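Local atomic coordinates of galactose mutarotase related enzyme (Lactobacillus casei, PDB entry 3Q1N), a protein that probably binds carbohydrates and may act as an isomerase of the aldose 1-epimerase (galactose mutarotase-like) family. Residues 153-161 against 195-203; 29-37 against 142-150. All coordinates share one frame; numbering follows the deposited sequence. Where two conformers were deposited one is given.

Contact 1 (153-161 against 195-203). With EDO (1,2-ethanediol), chain L.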
# COMPACT_ATOMS: atom_id res chain seq x y z
N ASP A 153 20.36 18.09 9.00
CA ASP A 153 20.20 17.28 10.24
C ASP A 153 19.42 15.99 10.09
O ASP A 153 19.13 15.31 11.11
CB ASP A 153 19.60 18.15 11.37
CG ASP A 153 18.09 18.42 11.17
OD1 ASP A 153 17.52 18.03 10.13
OD2 ASP A 153 17.48 19.08 12.05
N GLY A 154 19.08 15.63 8.85
CA GLY A 154 18.36 14.39 8.55
C GLY A 154 16.84 14.46 8.64
O GLY A 154 16.15 13.48 8.37
N SER A 155 16.30 15.63 9.00
CA SER A 155 14.86 15.79 8.99
C SER A 155 14.34 15.81 7.55
O SER A 155 15.09 16.13 6.61
CB SER A 155 14.44 17.07 9.71
OG SER A 155 15.01 18.20 9.10
N PHE A 156 13.06 15.47 7.38
CA PHE A 156 12.48 15.53 6.04
C PHE A 156 12.53 16.98 5.54
O PHE A 156 12.27 17.92 6.30
CB PHE A 156 11.05 15.00 5.99
CG PHE A 156 10.91 13.58 6.43
CD1 PHE A 156 11.60 12.56 5.78
CD2 PHE A 156 10.08 13.26 7.49
CE1 PHE A 156 11.46 11.24 6.18
CE2 PHE A 156 9.95 11.93 7.93
CZ PHE A 156 10.64 10.92 7.25
N ASP A 157 12.88 17.19 4.28
CA ASP A 157 13.09 18.57 3.79
C ASP A 157 11.82 19.25 3.29
O ASP A 157 11.64 19.47 2.07
CB ASP A 157 14.16 18.58 2.69
CG ASP A 157 14.60 19.98 2.28
OD1 ASP A 157 14.36 20.94 3.07
OD2 ASP A 157 15.23 20.12 1.19
N ASP A 158 10.95 19.60 4.23
CA ASP A 158 9.72 20.35 3.97
C ASP A 158 8.78 19.65 2.97
O ASP A 158 8.29 20.25 2.03
CB ASP A 158 10.06 21.78 3.54
CG ASP A 158 10.86 22.52 4.60
OD1 ASP A 158 10.72 22.17 5.81
OD2 ASP A 158 11.61 23.45 4.21
N TYR A 159 8.50 18.37 3.22
CA TYR A 159 7.56 17.59 2.44
C TYR A 159 6.18 17.65 3.09
O TYR A 159 6.04 17.56 4.35
CB TYR A 159 8.00 16.12 2.32
CG TYR A 159 9.08 15.93 1.27
CD1 TYR A 159 10.43 16.15 1.57
CD2 TYR A 159 8.75 15.57 -0.01
CE1 TYR A 159 11.39 16.04 0.61
CE2 TYR A 159 9.71 15.41 -0.97
CZ TYR A 159 11.03 15.65 -0.67
OH TYR A 159 12.03 15.50 -1.60
N ASP A 160 5.17 17.80 2.26
CA ASP A 160 3.78 17.74 2.71
C ASP A 160 3.05 16.76 1.82
O ASP A 160 3.50 16.45 0.71
CB ASP A 160 3.04 19.10 2.55
CG ASP A 160 3.57 20.24 3.43
OD1 ASP A 160 4.37 20.09 4.38
OD2 ASP A 160 3.19 21.39 3.09
N LEU A 161 1.95 16.22 2.34
CA LEU A 161 0.96 15.55 1.54
C LEU A 161 -0.17 16.53 1.36
O LEU A 161 -0.68 17.09 2.32
CB LEU A 161 0.45 14.30 2.26
CG LEU A 161 -0.33 13.36 1.36
CD1 LEU A 161 0.62 12.66 0.44
CD2 LEU A 161 -1.13 12.34 2.20
N ARG A 195 -3.63 20.11 3.63
CA ARG A 195 -2.18 19.96 3.60
C ARG A 195 -1.72 19.37 4.94
O ARG A 195 -2.10 19.88 6.03
CB ARG A 195 -1.56 21.34 3.35
CG ARG A 195 -0.09 21.35 3.03
CD ARG A 195 0.35 22.79 2.75
NE ARG A 195 -0.20 23.26 1.49
CZ ARG A 195 0.42 23.12 0.32
NH1 ARG A 195 1.61 22.54 0.25
NH2 ARG A 195 -0.17 23.57 -0.78
N LEU A 196 -0.93 18.29 4.86
CA LEU A 196 -0.38 17.64 6.06
C LEU A 196 1.15 17.67 5.99
O LEU A 196 1.74 17.00 5.15
CB LEU A 196 -0.85 16.21 6.18
CG LEU A 196 -0.36 15.42 7.39
CD1 LEU A 196 -0.80 16.08 8.72
CD2 LEU A 196 -0.83 13.95 7.28
N PRO A 197 1.80 18.47 6.85
CA PRO A 197 3.26 18.43 6.88
C PRO A 197 3.73 17.07 7.34
O PRO A 197 3.16 16.51 8.30
CB PRO A 197 3.62 19.53 7.88
CG PRO A 197 2.39 20.46 7.92
CD PRO A 197 1.26 19.49 7.76
N LEU A 198 4.72 16.50 6.66
CA LEU A 198 5.21 15.16 6.96
C LEU A 198 6.56 15.26 7.69
O LEU A 198 7.60 15.56 7.09
CB LEU A 198 5.33 14.35 5.66
CG LEU A 198 4.03 14.22 4.87
CD1 LEU A 198 4.24 13.39 3.60
CD2 LEU A 198 2.90 13.60 5.72
N THR A 199 6.51 15.06 9.00
CA THR A 199 7.64 15.31 9.87
C THR A 199 7.89 14.05 10.69
O THR A 199 7.01 13.17 10.81
CB THR A 199 7.37 16.47 10.82
OG1 THR A 199 6.29 16.10 11.67
CG2 THR A 199 7.03 17.74 10.05
N HIS A 200 9.08 13.98 11.27
CA HIS A 200 9.36 12.89 12.21
C HIS A 200 8.52 13.03 13.45
O HIS A 200 8.08 12.04 14.01
CB HIS A 200 10.85 12.79 12.54
CG HIS A 200 11.64 12.12 11.46
ND1 HIS A 200 11.50 10.79 11.16
CD2 HIS A 200 12.55 12.61 10.60
CE1 HIS A 200 12.30 10.48 10.15
NE2 HIS A 200 12.95 11.57 9.80
N ASP A 201 8.27 14.28 13.88
CA ASP A 201 7.33 14.54 14.97
C ASP A 201 5.97 13.88 14.72
O ASP A 201 5.41 13.28 15.64
CB ASP A 201 7.15 16.05 15.20
CG ASP A 201 8.26 16.66 16.06
OD1 ASP A 201 9.16 15.94 16.55
OD2 ASP A 201 8.23 17.89 16.25
N LEU A 202 5.45 13.97 13.50
CA LEU A 202 4.21 13.28 13.13
C LEU A 202 4.44 11.76 13.07
O LEU A 202 3.67 10.96 13.64
CB LEU A 202 3.71 13.76 11.76
CG LEU A 202 2.46 13.05 11.18
CD1 LEU A 202 1.21 13.30 12.03
CD2 LEU A 202 2.25 13.41 9.69
N LEU A 203 5.47 11.34 12.34
CA LEU A 203 5.54 9.91 11.94
C LEU A 203 6.18 8.97 12.97
O LEU A 203 6.02 7.75 12.87
CB LEU A 203 6.22 9.76 10.57
CG LEU A 203 5.43 10.43 9.44
CD1 LEU A 203 6.30 10.54 8.20
CD2 LEU A 203 4.09 9.68 9.15
C1 EDO L . 18.15 18.58 0.75
O1 EDO L . 17.91 19.62 -0.22
C2 EDO L . 18.26 17.14 0.20
O2 EDO L . 19.30 16.96 -0.80
O HOH W 1 14.74 11.17 7.79
O HOH W 2 8.70 17.92 6.12
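F156 and H200 lie ring against ring at one end of an antiparallel beta ladder, in which strand 195-197 forms the outermost strand of a nine-stranded sheet and pairs with strand 160-164. The ladder has two pairs and continues into loop packing through these two rings. L161 and L196 form a hydrogen-bonded pair, with L196 N to L161 O at 2.8 Å; D160 and P197 form the neighbouring non-hydrogen-bonded pair, and L198 N then reaches Y159 O at 2.9 Å. Past that bond the backbones diverge, and F156 makes the contact where they are farther apart. A chi1 of -59° sets its CG beside the backbone N. From there CB and CG pass the carbonyl of L198, CD2 comes within 3.4 Å of L198 O, CE2 touches L203 CD1, and CZ meets H200 CE1 at 3.4 Å. CE2 sits above the centre of the imidazole, in an offset stack with centroids 4.1 Å apart and planes 20° apart. T199 caps the short helix 200-203, its OG1 accepting from L202 N. At the other end, in the conformer given, R195 crosses the D160 carboxylate obliquely, and NH1 makes a long, weak salt bridge to D160 OD2 at 3.4 Å. At the imidazole edge a water 2.7 Å from H200 NE2 donates to G154 O.

Contact 2 (29-37 against 142-150). With EDO (1,2-ethanediol), chain I; EDO (1,2-ethanediol), chain J.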
# COMPACT_ATOMS: atom_id res chain seq x y z
N ASP A 29 16.52 12.19 -16.38
CA ASP A 29 17.64 12.47 -15.46
C ASP A 29 18.07 11.27 -14.62
O ASP A 29 18.83 11.41 -13.65
CB ASP A 29 17.30 13.66 -14.57
CG ASP A 29 16.07 13.42 -13.67
OD1 ASP A 29 15.46 12.34 -13.74
OD2 ASP A 29 15.72 14.34 -12.88
N ASN A 30 17.60 10.08 -15.00
CA ASN A 30 17.84 8.86 -14.25
C ASN A 30 17.44 8.90 -12.76
O ASN A 30 17.99 8.16 -11.93
CB ASN A 30 19.31 8.47 -14.37
CG ASN A 30 19.55 7.05 -14.07
OD1 ASN A 30 18.80 6.15 -14.50
ND2 ASN A 30 20.62 6.80 -13.30
N TYR A 31 16.45 9.70 -12.43
CA TYR A 31 15.96 9.79 -11.05
C TYR A 31 15.13 8.57 -10.64
O TYR A 31 14.18 8.20 -11.35
CB TYR A 31 15.14 11.06 -10.85
CG TYR A 31 14.53 11.15 -9.47
CD1 TYR A 31 15.29 11.58 -8.40
CD2 TYR A 31 13.21 10.85 -9.25
CE1 TYR A 31 14.76 11.66 -7.13
CE2 TYR A 31 12.66 10.96 -7.99
CZ TYR A 31 13.44 11.35 -6.92
OH TYR A 31 12.92 11.44 -5.65
N GLU A 32 15.45 7.99 -9.49
CA GLU A 32 14.72 6.87 -8.91
C GLU A 32 13.66 7.33 -7.91
O GLU A 32 14.00 7.91 -6.85
CB GLU A 32 15.71 5.92 -8.24
CG GLU A 32 15.12 4.73 -7.51
CD GLU A 32 14.30 3.81 -8.42
OE1 GLU A 32 14.94 3.17 -9.28
OE2 GLU A 32 13.07 3.76 -8.31
N TYR A 33 12.39 7.06 -8.23
CA TYR A 33 11.28 7.47 -7.38
C TYR A 33 11.10 6.56 -6.18
O TYR A 33 10.64 7.00 -5.13
CB TYR A 33 9.96 7.45 -8.14
CG TYR A 33 9.82 8.53 -9.19
CD1 TYR A 33 9.34 9.79 -8.87
CD2 TYR A 33 10.12 8.27 -10.49
CE1 TYR A 33 9.17 10.78 -9.84
CE2 TYR A 33 9.98 9.25 -11.47
CZ TYR A 33 9.50 10.48 -11.15
OH TYR A 33 9.37 11.41 -12.17
N VAL A 34 11.41 5.28 -6.36
CA VAL A 34 11.13 4.20 -5.38
C VAL A 34 12.36 3.81 -4.55
O VAL A 34 13.47 3.68 -5.06
CB VAL A 34 10.51 2.98 -6.07
CG1 VAL A 34 10.32 1.80 -5.09
CG2 VAL A 34 9.12 3.36 -6.68
N TRP A 35 12.15 3.68 -3.25
CA TRP A 35 13.18 3.26 -2.30
C TRP A 35 13.91 2.02 -2.80
O TRP A 35 13.31 1.07 -3.29
CB TRP A 35 12.54 2.98 -0.93
CG TRP A 35 13.48 2.49 0.11
CD1 TRP A 35 13.40 1.29 0.80
CD2 TRP A 35 14.65 3.15 0.60
NE1 TRP A 35 14.43 1.19 1.68
CE2 TRP A 35 15.23 2.31 1.57
CE3 TRP A 35 15.25 4.36 0.31
CZ2 TRP A 35 16.38 2.67 2.27
CZ3 TRP A 35 16.41 4.72 1.00
CH2 TRP A 35 16.96 3.87 1.96
N THR A 36 15.24 2.08 -2.69
CA THR A 36 16.15 1.05 -3.19
C THR A 36 16.30 -0.17 -2.28
O THR A 36 16.99 -1.11 -2.65
CB THR A 36 17.54 1.62 -3.37
OG1 THR A 36 17.93 2.20 -2.12
CG2 THR A 36 17.56 2.66 -4.48
N GLY A 37 15.63 -0.20 -1.14
CA GLY A 37 15.69 -1.36 -0.25
C GLY A 37 16.99 -1.53 0.54
O GLY A 37 17.33 -2.64 0.93
N PHE A 142 -1.32 -1.57 -1.07
CA PHE A 142 -0.07 -1.40 -1.81
C PHE A 142 0.80 -0.45 -0.93
O PHE A 142 0.29 0.56 -0.44
CB PHE A 142 -0.43 -0.81 -3.18
CG PHE A 142 0.75 -0.39 -4.05
CD1 PHE A 142 1.88 -1.17 -4.22
CD2 PHE A 142 0.66 0.78 -4.74
CE1 PHE A 142 2.90 -0.75 -5.04
CE2 PHE A 142 1.65 1.20 -5.56
CZ PHE A 142 2.77 0.45 -5.72
N HIS A 143 2.07 -0.77 -0.75
CA HIS A 143 2.96 -0.19 0.27
C HIS A 143 4.26 0.42 -0.33
O HIS A 143 5.36 0.11 0.11
CB HIS A 143 3.30 -1.38 1.24
CG HIS A 143 3.86 -1.00 2.58
ND1 HIS A 143 5.08 -0.38 2.74
CD2 HIS A 143 3.42 -1.27 3.83
CE1 HIS A 143 5.35 -0.25 4.03
NE2 HIS A 143 4.37 -0.80 4.72
N PRO A 144 4.14 1.37 -1.29
CA PRO A 144 5.37 1.91 -1.91
C PRO A 144 6.06 2.91 -1.01
O PRO A 144 5.41 3.77 -0.44
CB PRO A 144 4.83 2.62 -3.15
CG PRO A 144 3.43 2.97 -2.82
CD PRO A 144 2.95 1.78 -2.04
N ALA A 145 7.37 2.82 -0.93
CA ALA A 145 8.20 3.80 -0.24
C ALA A 145 8.87 4.66 -1.32
O ALA A 145 9.46 4.14 -2.26
CB ALA A 145 9.26 3.11 0.57
N PHE A 146 8.73 5.96 -1.18
CA PHE A 146 9.24 6.94 -2.11
C PHE A 146 10.43 7.69 -1.55
O PHE A 146 10.42 8.15 -0.40
CB PHE A 146 8.16 7.96 -2.43
CG PHE A 146 6.99 7.36 -3.16
CD1 PHE A 146 7.12 6.94 -4.48
CD2 PHE A 146 5.80 7.12 -2.50
CE1 PHE A 146 6.06 6.37 -5.16
CE2 PHE A 146 4.73 6.52 -3.17
CZ PHE A 146 4.85 6.14 -4.49
N ASN A 147 11.46 7.81 -2.37
CA ASN A 147 12.64 8.60 -1.97
C ASN A 147 12.24 10.06 -1.72
O ASN A 147 11.42 10.62 -2.47
CB ASN A 147 13.71 8.52 -3.03
CG ASN A 147 14.25 7.12 -3.18
OD1 ASN A 147 14.71 6.54 -2.20
ND2 ASN A 147 14.15 6.55 -4.39
N VAL A 148 12.83 10.65 -0.66
CA VAL A 148 12.68 12.08 -0.32
C VAL A 148 14.00 12.69 0.10
O VAL A 148 14.88 12.00 0.58
CB VAL A 148 11.61 12.32 0.80
CG1 VAL A 148 10.23 11.81 0.34
CG2 VAL A 148 12.03 11.65 2.12
N GLY A 149 14.13 14.00 -0.13
CA GLY A 149 15.28 14.73 0.33
C GLY A 149 15.23 15.03 1.81
O GLY A 149 14.18 15.26 2.40
N LEU A 150 16.42 15.05 2.41
CA LEU A 150 16.58 15.37 3.79
C LEU A 150 17.41 16.66 4.02
O LEU A 150 18.28 17.04 3.22
CB LEU A 150 17.27 14.22 4.49
CG LEU A 150 16.63 12.84 4.47
CD1 LEU A 150 17.48 11.93 5.36
CD2 LEU A 150 15.17 12.90 4.89
C1 EDO I . 9.17 10.90 -4.96
O1 EDO I . 10.12 11.51 -5.83
C2 EDO I . 8.49 11.96 -4.09
O2 EDO I . 9.46 12.62 -3.27
C1 EDO J . 2.99 0.99 7.42
O1 EDO J . 1.94 0.23 6.80
C2 EDO J . 3.95 0.14 8.22
O2 EDO J . 4.59 -0.86 7.39
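N147 ND2 is held between two backbone carbonyls of the facing segment: E32 O at 2.8 Å, and V34 O by a weaker, more bent bond. The donor sits well out of the E32 carbonyl plane, off the lone pairs, and the two bonds together limit the turning of the amide. With CG anti to its own carbonyl carbon (chi1 -65°), the side chain crosses the W35 indole at about a right angle and sets OD1 at the ring edge, 3.4 Å from W35 CE3. The principle is that one side chain can extend a very short backbone pairing. Here V34 and F146 make a single bridge, its bonds running from N147 N to Y33 O (3.0 Å) and from W35 N to A145 O (2.9 Å, nearly straight). W35 CB packs on A145 CB at 3.6 Å. An ethanediol spans the segments beside N147, joining Y31 OH to N147 O. Further along, H143 NE2 donates to O2 of a second ethanediol at 2.7 Å. The whole is an isolated beta bridge linking the loop that follows edge strand 31-32 to the long strand 136-147 of the all-beta mutarotase-like fold.

Strand 136-147, which carries one side of contact 2, is followed in the chain by strand 160-164 of contact 1, so the two lie in series with centres about 16 Å apart. The connecting loop ties them directly: G149 is gripped at both ends, its N probably hydrogen-bonded to Y159 OH and its O to D157 N, each at 3.0 Å. Packing adds to this, with Y159 CZ 3.7 Å from V148 CB and S155 O 3.6 Å from L150 CB. Contact 1 lies farther out, its centre about 19 Å from the chain centre against 14 Å for contact 2. The ethanediol at H143 in contact 2 probably comes from the crystallisation liquor, but it may mark a pocket, perhaps the sugar site expected of this family.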